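Local coordinates for small heat shock protein hsp20 family (Sulfolobus solfataricus, PDB 4RZK), which probably acts as a small heat shock chaperone that binds unfolded proteins, the part present here being its dimeric alpha-crystallin domain, at residues A11-K16 and D61-V66; V22-P27 and L45-K50. All blocks are in the same frame, centred on the assembly; numbering follows the deposited sequence.

Contact 1 (A11-K16 and D61-V66)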
ATOM      1  N   ALA A  11       9.682  -0.066   3.268  1.00 53.66           N
ATOM      2  CA  ALA A  11      10.179   1.245   3.605  1.00 51.06           C
ATOM      3  C   ALA A  11      11.428   1.557   2.820  1.00 55.24           C
ATOM      4  O   ALA A  11      12.277   0.708   2.650  1.00 67.95           O
ATOM      5  CB  ALA A  11      10.468   1.315   5.087  1.00 44.68           C
ATOM      6  N   ASP A  12      11.549   2.784   2.349  1.00 55.99           N
ATOM      7  CA  ASP A  12      12.775   3.213   1.728  1.00 61.06           C
ATOM      8  C   ASP A  12      13.227   4.492   2.374  1.00 58.32           C
ATOM      9  O   ASP A  12      12.470   5.430   2.467  1.00 60.33           O
ATOM     10  CB  ASP A  12      12.564   3.440   0.244  1.00 69.04           C
ATOM     11  CG  ASP A  12      13.856   3.518  -0.510  1.00 75.93           C
ATOM     12  OD1 ASP A  12      13.873   4.144  -1.581  1.00 83.08           O
ATOM     13  OD2 ASP A  12      14.854   2.956  -0.033  1.00 76.23           O
ATOM     14  N   VAL A  13      14.471   4.548   2.805  1.00 62.26           N
ATOM     15  CA  VAL A  13      14.947   5.785   3.378  1.00 59.75           C
ATOM     16  C   VAL A  13      15.984   6.429   2.480  1.00 60.36           C
ATOM     17  O   VAL A  13      16.940   5.799   2.067  1.00 58.99           O
ATOM     18  CB  VAL A  13      15.497   5.580   4.790  1.00 56.95           C
ATOM     19  CG1 VAL A  13      16.084   4.196   4.934  1.00 56.70           C
ATOM     20  CG2 VAL A  13      16.523   6.639   5.113  1.00 64.17           C
ATOM     21  N   ILE A  14      15.736   7.673   2.117  1.00 63.97           N
ATOM     22  CA  ILE A  14      16.630   8.401   1.254  1.00 66.70           C
ATOM     23  C   ILE A  14      16.998   9.718   1.906  1.00 69.70           C
ATOM     24  O   ILE A  14      16.141  10.446   2.364  1.00 66.58           O
ATOM     25  CB  ILE A  14      15.967   8.681  -0.094  1.00 63.92           C
ATOM     26  CG1 ILE A  14      16.698   7.944  -1.210  1.00 77.56           C
ATOM     27  CG2 ILE A  14      15.946  10.169  -0.361  1.00 72.81           C
ATOM     28  CD1 ILE A  14      18.143   8.356  -1.382  1.00 77.90           C
ATOM     29  N   GLU A  15      18.283  10.025   1.943  1.00 77.14           N
ATOM     30  CA  GLU A  15      18.725  11.268   2.538  1.00 83.98           C
ATOM     31  C   GLU A  15      19.341  12.157   1.482  1.00 89.06           C
ATOM     32  O   GLU A  15      20.225  11.739   0.750  1.00 84.72           O
ATOM     33  CB  GLU A  15      19.742  11.006   3.645  1.00 78.54           C
ATOM     34  CG  GLU A  15      21.181  11.195   3.221  1.00 80.28           C
ATOM     35  CD  GLU A  15      22.117  10.206   3.877  1.00 87.48           C
ATOM     36  OE1 GLU A  15      22.680  10.527   4.934  1.00 88.93           O
ATOM     37  OE2 GLU A  15      22.299   9.107   3.335  1.00 88.66           O
ATOM     38  N   LYS A  16      18.844  13.383   1.395  1.00 88.73           N
ATOM     39  CA  LYS A  16      19.457  14.399   0.566  1.00 92.01           C
ATOM     40  C   LYS A  16      19.674  15.670   1.368  1.00 92.44           C
ATOM     41  O   LYS A  16      18.746  16.210   1.954  1.00 90.79           O
ATOM     42  CB  LYS A  16      18.601  14.675  -0.667  1.00 92.09           C
ATOM     43  CG  LYS A  16      17.677  15.868  -0.541  1.00 91.33           C
ATOM     44  CD  LYS A  16      17.086  16.240  -1.894  1.00101.81           C
ATOM     45  CE  LYS A  16      15.586  15.993  -1.942  1.00 97.16           C
ATOM     46  NZ  LYS A  16      15.189  15.198  -3.137  1.00 97.35           N
ATOM     47  N   ASP A  61      16.942   2.416  11.357  1.00 65.40           N
ATOM     48  CA  ASP A  61      18.140   3.050  11.841  1.00 67.16           C
ATOM     49  C   ASP A  61      18.518   4.075  10.810  1.00 67.72           C
ATOM     50  O   ASP A  61      18.787   3.747   9.674  1.00 66.41           O
ATOM     51  CB  ASP A  61      19.258   2.027  11.981  1.00 67.98           C
ATOM     52  CG  ASP A  61      18.866   0.857  12.846  1.00 78.83           C
ATOM     53  OD1 ASP A  61      18.883   0.993  14.080  1.00 80.25           O
ATOM     54  OD2 ASP A  61      18.539  -0.206  12.292  1.00 80.62           O
ATOM     55  N   LEU A  62      18.533   5.328  11.218  1.00 65.52           N
ATOM     56  CA  LEU A  62      18.831   6.431  10.333  1.00 66.97           C
ATOM     57  C   LEU A  62      20.313   6.620  10.072  1.00 72.58           C
ATOM     58  O   LEU A  62      21.136   6.330  10.919  1.00 74.13           O
ATOM     59  CB  LEU A  62      18.211   7.703  10.884  1.00 73.73           C
ATOM     60  CG  LEU A  62      16.702   7.616  11.061  1.00 67.13           C
ATOM     61  CD1 LEU A  62      16.203   8.697  11.995  1.00 67.07           C
ATOM     62  CD2 LEU A  62      16.012   7.710   9.718  1.00 60.75           C
ATOM     63  N   PRO A  63      20.640   7.122   8.893  1.00 71.98           N
ATOM     64  CA  PRO A  63      22.021   7.418   8.522  1.00 79.01           C
ATOM     65  C   PRO A  63      22.625   8.492   9.407  1.00 79.92           C
ATOM     66  O   PRO A  63      23.812   8.449   9.665  1.00 87.85           O
ATOM     67  CB  PRO A  63      21.910   7.903   7.078  1.00 78.45           C
ATOM     68  CG  PRO A  63      20.461   7.877   6.733  1.00 74.00           C
ATOM     69  CD  PRO A  63      19.799   6.967   7.708  1.00 68.73           C
ATOM     70  N   ALA A  64      21.815   9.431   9.874  1.00 81.49           N
ATOM     71  CA  ALA A  64      22.310  10.482  10.749  1.00 84.34           C
ATOM     72  C   ALA A  64      21.319  10.822  11.842  1.00 86.89           C
ATOM     73  O   ALA A  64      20.129  10.630  11.681  1.00 85.13           O
ATOM     74  CB  ALA A  64      22.639  11.721   9.946  1.00 82.85           C
ATOM     75  N   GLU A  65      21.810  11.362  12.946  1.00 86.56           N
ATOM     76  CA  GLU A  65      20.934  11.740  14.034  1.00 85.59           C
ATOM     77  C   GLU A  65      19.999  12.812  13.523  1.00 81.14           C
ATOM     78  O   GLU A  65      20.370  13.603  12.683  1.00 78.89           O
ATOM     79  CB  GLU A  65      21.742  12.258  15.222  1.00 84.63           C
ATOM     80  CG  GLU A  65      22.666  11.233  15.856  1.00 89.45           C
ATOM     81  CD  GLU A  65      22.974  11.544  17.311  1.00 98.92           C
ATOM     82  OE1 GLU A  65      22.703  12.680  17.751  1.00 96.20           O
ATOM     83  OE2 GLU A  65      23.488  10.655  18.022  1.00 94.71           O
ATOM     84  N   VAL A  66      18.766  12.808  14.001  1.00 81.87           N
ATOM     85  CA  VAL A  66      17.781  13.774  13.554  1.00 82.18           C
ATOM     86  C   VAL A  66      17.042  14.393  14.720  1.00 84.10           C
ATOM     87  O   VAL A  66      16.829  13.739  15.722  1.00 88.06           O
ATOM     88  CB  VAL A  66      16.730  13.087  12.696  1.00 81.31           C
ATOM     89  CG1 VAL A  66      15.343  13.452  13.193  1.00 77.88           C
ATOM     90  CG2 VAL A  66      16.919  13.457  11.240  1.00 80.25           C
TER

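Contact 2 (V22-P27 and L45-K50)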
ATOM      1  N   VAL A  22      11.843   9.586   4.738  1.00 59.34           N
ATOM      2  CA  VAL A  22      11.534   8.173   4.902  1.00 54.27           C
ATOM      3  C   VAL A  22      10.173   7.844   4.325  1.00 46.59           C
ATOM      4  O   VAL A  22       9.203   8.505   4.619  1.00 48.71           O
ATOM      5  CB  VAL A  22      11.581   7.744   6.370  1.00 56.39           C
ATOM      6  CG1 VAL A  22      11.148   6.299   6.506  1.00 50.38           C
ATOM      7  CG2 VAL A  22      12.977   7.925   6.919  1.00 58.10           C
ATOM      8  N   VAL A  23      10.113   6.815   3.499  1.00 47.55           N
ATOM      9  CA  VAL A  23       8.876   6.436   2.846  1.00 50.26           C
ATOM     10  C   VAL A  23       8.419   5.058   3.280  1.00 47.09           C
ATOM     11  O   VAL A  23       9.180   4.118   3.233  1.00 45.06           O
ATOM     12  CB  VAL A  23       9.044   6.428   1.330  1.00 46.20           C
ATOM     13  CG1 VAL A  23       7.862   5.762   0.671  1.00 45.07           C
ATOM     14  CG2 VAL A  23       9.214   7.837   0.816  1.00 46.38           C
ATOM     15  N   ALA A  24       7.169   4.956   3.705  1.00 39.92           N
ATOM     16  CA  ALA A  24       6.607   3.701   4.158  1.00 42.85           C
ATOM     17  C   ALA A  24       5.267   3.384   3.538  1.00 47.48           C
ATOM     18  O   ALA A  24       4.403   4.229   3.475  1.00 48.97           O
ATOM     19  CB  ALA A  24       6.486   3.708   5.675  1.00 37.97           C
ATOM     20  N   GLU A  25       5.085   2.139   3.142  1.00 43.85           N
ATOM     21  CA  GLU A  25       3.810   1.721   2.639  1.00 42.56           C
ATOM     22  C   GLU A  25       3.084   0.997   3.712  1.00 47.99           C
ATOM     23  O   GLU A  25       3.518  -0.027   4.193  1.00 42.65           O
ATOM     24  CB  GLU A  25       3.999   0.749   1.526  1.00 40.51           C
ATOM     25  CG  GLU A  25       4.807   1.275   0.395  1.00 44.95           C
ATOM     26  CD  GLU A  25       4.617   0.404  -0.792  1.00 49.15           C
ATOM     27  OE1 GLU A  25       4.035  -0.673  -0.647  1.00 59.10           O
ATOM     28  OE2 GLU A  25       5.028   0.802  -1.887  1.00 47.41           O
ATOM     29  N   VAL A  26       1.934   1.520   4.051  1.00 46.99           N
ATOM     30  CA  VAL A  26       1.131   0.923   5.078  1.00 45.42           C
ATOM     31  C   VAL A  26      -0.327   0.923   4.651  1.00 43.96           C
ATOM     32  O   VAL A  26      -1.152   1.550   5.284  1.00 43.46           O
ATOM     33  CB  VAL A  26       1.261   1.773   6.335  1.00 38.73           C
ATOM     34  CG1 VAL A  26       0.063   1.590   7.233  1.00 53.89           C
ATOM     35  CG2 VAL A  26       2.553   1.473   7.051  1.00 35.77           C
ATOM     36  N   PRO A  27      -0.669   0.212   3.589  1.00 46.13           N
ATOM     37  CA  PRO A  27      -2.048   0.314   3.124  1.00 44.59           C
ATOM     38  C   PRO A  27      -3.035  -0.457   4.000  1.00 47.72           C
ATOM     39  O   PRO A  27      -2.680  -1.468   4.605  1.00 45.67           O
ATOM     40  CB  PRO A  27      -1.981  -0.270   1.719  1.00 40.10           C
ATOM     41  CG  PRO A  27      -0.848  -1.223   1.767  1.00 45.33           C
ATOM     42  CD  PRO A  27       0.150  -0.649   2.714  1.00 45.29           C
ATOM     43  N   LEU A  45      14.116   5.708  13.702  1.00 66.44           N
ATOM     44  CA  LEU A  45      12.743   6.149  13.505  1.00 63.20           C
ATOM     45  C   LEU A  45      11.764   4.998  13.611  1.00 58.26           C
ATOM     46  O   LEU A  45      11.967   3.947  13.040  1.00 59.44           O
ATOM     47  CB  LEU A  45      12.568   6.833  12.159  1.00 59.23           C
ATOM     48  CG  LEU A  45      11.112   7.208  11.915  1.00 57.61           C
ATOM     49  CD1 LEU A  45      10.731   8.436  12.704  1.00 54.51           C
ATOM     50  CD2 LEU A  45      10.825   7.415  10.449  1.00 57.65           C
ATOM     51  N   VAL A  46      10.698   5.217  14.353  1.00 54.07           N
ATOM     52  CA  VAL A  46       9.758   4.156  14.687  1.00 55.03           C
ATOM     53  C   VAL A  46       8.343   4.436  14.202  1.00 53.52           C
ATOM     54  O   VAL A  46       7.736   5.439  14.574  1.00 52.57           O
ATOM     55  CB  VAL A  46       9.738   3.914  16.202  1.00 59.99           C
ATOM     56  CG1 VAL A  46       8.531   3.077  16.603  1.00 48.17           C
ATOM     57  CG2 VAL A  46      11.032   3.245  16.624  1.00 62.58           C
ATOM     58  N   ILE A  47       7.810   3.539  13.380  1.00 50.41           N
ATOM     59  CA  ILE A  47       6.484   3.704  12.789  1.00 52.39           C
ATOM     60  C   ILE A  47       5.487   2.620  13.186  1.00 51.09           C
ATOM     61  O   ILE A  47       5.751   1.444  13.036  1.00 51.09           O
ATOM     62  CB  ILE A  47       6.568   3.701  11.260  1.00 50.99           C
ATOM     63  CG1 ILE A  47       7.355   4.893  10.754  1.00 44.96           C
ATOM     64  CG2 ILE A  47       5.186   3.715  10.654  1.00 47.80           C
ATOM     65  CD1 ILE A  47       7.955   4.661   9.396  1.00 37.54           C
ATOM     66  N   THR A  48       4.329   3.036  13.677  1.00 51.92           N
ATOM     67  CA  THR A  48       3.280   2.120  14.081  1.00 46.90           C
ATOM     68  C   THR A  48       1.986   2.405  13.355  1.00 49.80           C
ATOM     69  O   THR A  48       1.483   3.502  13.435  1.00 55.78           O
ATOM     70  CB  THR A  48       2.967   2.319  15.559  1.00 49.96           C
ATOM     71  OG1 THR A  48       3.829   1.503  16.344  1.00 65.75           O
ATOM     72  CG2 THR A  48       1.559   1.934  15.833  1.00 54.57           C
ATOM     73  N   ALA A  49       1.426   1.416  12.679  1.00 44.39           N
ATOM     74  CA  ALA A  49       0.144   1.582  12.017  1.00 47.44           C
ATOM     75  C   ALA A  49      -0.831   0.485  12.385  1.00 51.31           C
ATOM     76  O   ALA A  49      -0.507  -0.678  12.289  1.00 56.80           O
ATOM     77  CB  ALA A  49       0.335   1.627  10.519  1.00 48.00           C
ATOM     78  N   LYS A  50      -2.026   0.860  12.818  1.00 51.57           N
ATOM     79  CA  LYS A  50      -3.025  -0.109  13.256  1.00 59.68           C
ATOM     80  C   LYS A  50      -4.406   0.056  12.633  1.00 59.42           C
ATOM     81  O   LYS A  50      -4.947   1.139  12.571  1.00 65.25           O
ATOM     82  CB  LYS A  50      -3.161  -0.071  14.773  1.00 59.72           C
ATOM     83  CG  LYS A  50      -2.771  -1.357  15.464  1.00 60.92           C
ATOM     84  CD  LYS A  50      -1.914  -1.065  16.678  1.00 63.31           C
ATOM     85  CE  LYS A  50      -0.697  -1.964  16.717  1.00 70.68           C
ATOM     86  NZ  LYS A  50      -1.060  -3.332  17.170  1.00 75.12           N
TER

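Contact 1 (A11-K16 and D61-V66)
E15 OE1 comes within 3.5 Å of P63 CB, the nearest approach of a carboxylate that meets the proline from the opposite direction. No hydrogen bond joins the two segments, so this is contact between an oxygen and the CH groups of the ring. The same oxygen is 3.9 Å from P63 CG, and E15 OE2 lies 4.0 Å from P63 CB; both oxygens thus rest against the CB-CG edge of the ring. The bend of the glutamate chain at chi2 (-144°) helps bring the carboxylate there. Two residues earlier on the strand, V13 offers a purely apolar partner: its CG2, anti to the backbone N, slides past P63 CD at 4.2 Å. P63 is therefore touched at CB and CG by the glutamate and at CD by the valine. A proline suits this place, because its compact, apolar ring offers CH groups to both V13 and E15 and its backbone has no N-H that would need a partner. I20 of strand 19-25 also touches both P63 and E15, while E15 packs against K86. Beside the proline, L62 packs on L84. The contact buries just 156 Å² and is van der Waals and CH···O in nature; at so exposed a site water can compete for the carboxylate, so the contact probably adds little directional preference.

Contact 2 (V22-P27 and L45-K50)
V26 and A49 mark the tight end of this contact, where the backbones draw together until their CA atoms are 7.0 Å apart. At that spacing alanine's single methyl already bridges to V26, whose CG1 stands anti to the backbone N (chi1 156°) and whose CG2 lies 4.1 Å from A49 CB. Y56 of strand 55-61 packs on both residues. At the other end V22 CA and L45 CA are 8.9 Å apart, and longer side chains span the gap: they reach toward each other tip to tip, L45 CD2 lying 4.1 Å from V22 CG1 and 4.2 Å from both V22 CB and CG2, one methyl against the whole valine branch. Midway along the segments, where the CA atoms of A24 and I47 are 8.6 Å apart, I47 extends CD1 to 4.1 Å from A24 CB, a long side chain paired with a short one. On the solvent side, T48 and K50 have their CB atoms directed away from 22-27, and K50 is exposed. The carboxylate of E25 is instead held at the subunit interface, OE2 receiving R54 and R7 of the second subunit. No backbone bond links the two segments, which run only 17° apart; they face each other through side chains, as in the beta-sandwich of the alpha-crystallin domain.

How the contacts relate
The centres of the two contacts lie 14 Å apart, and contact 2 is nested along the chain within the loop that contact 1 closes, in the order 11-16, 22-27, 45-50, 61-66. Strands 6-16 and 19-25 follow one another and are neighbours in the sheet, where D12 N makes a probable hydrogen bond to V23 O at 2.9 Å. Packing also joins the two: V13 lies on V22, and L62 CD1 is 4.0 Å from L45 N. Contact 2 sits near the centre of the chain as part of the sandwich interior, while contact 1 lies at its surface. They thus sample the interior and the edge of one alpha-crystallin fold, sharing the neighbouring strands 6-16 and 19-25.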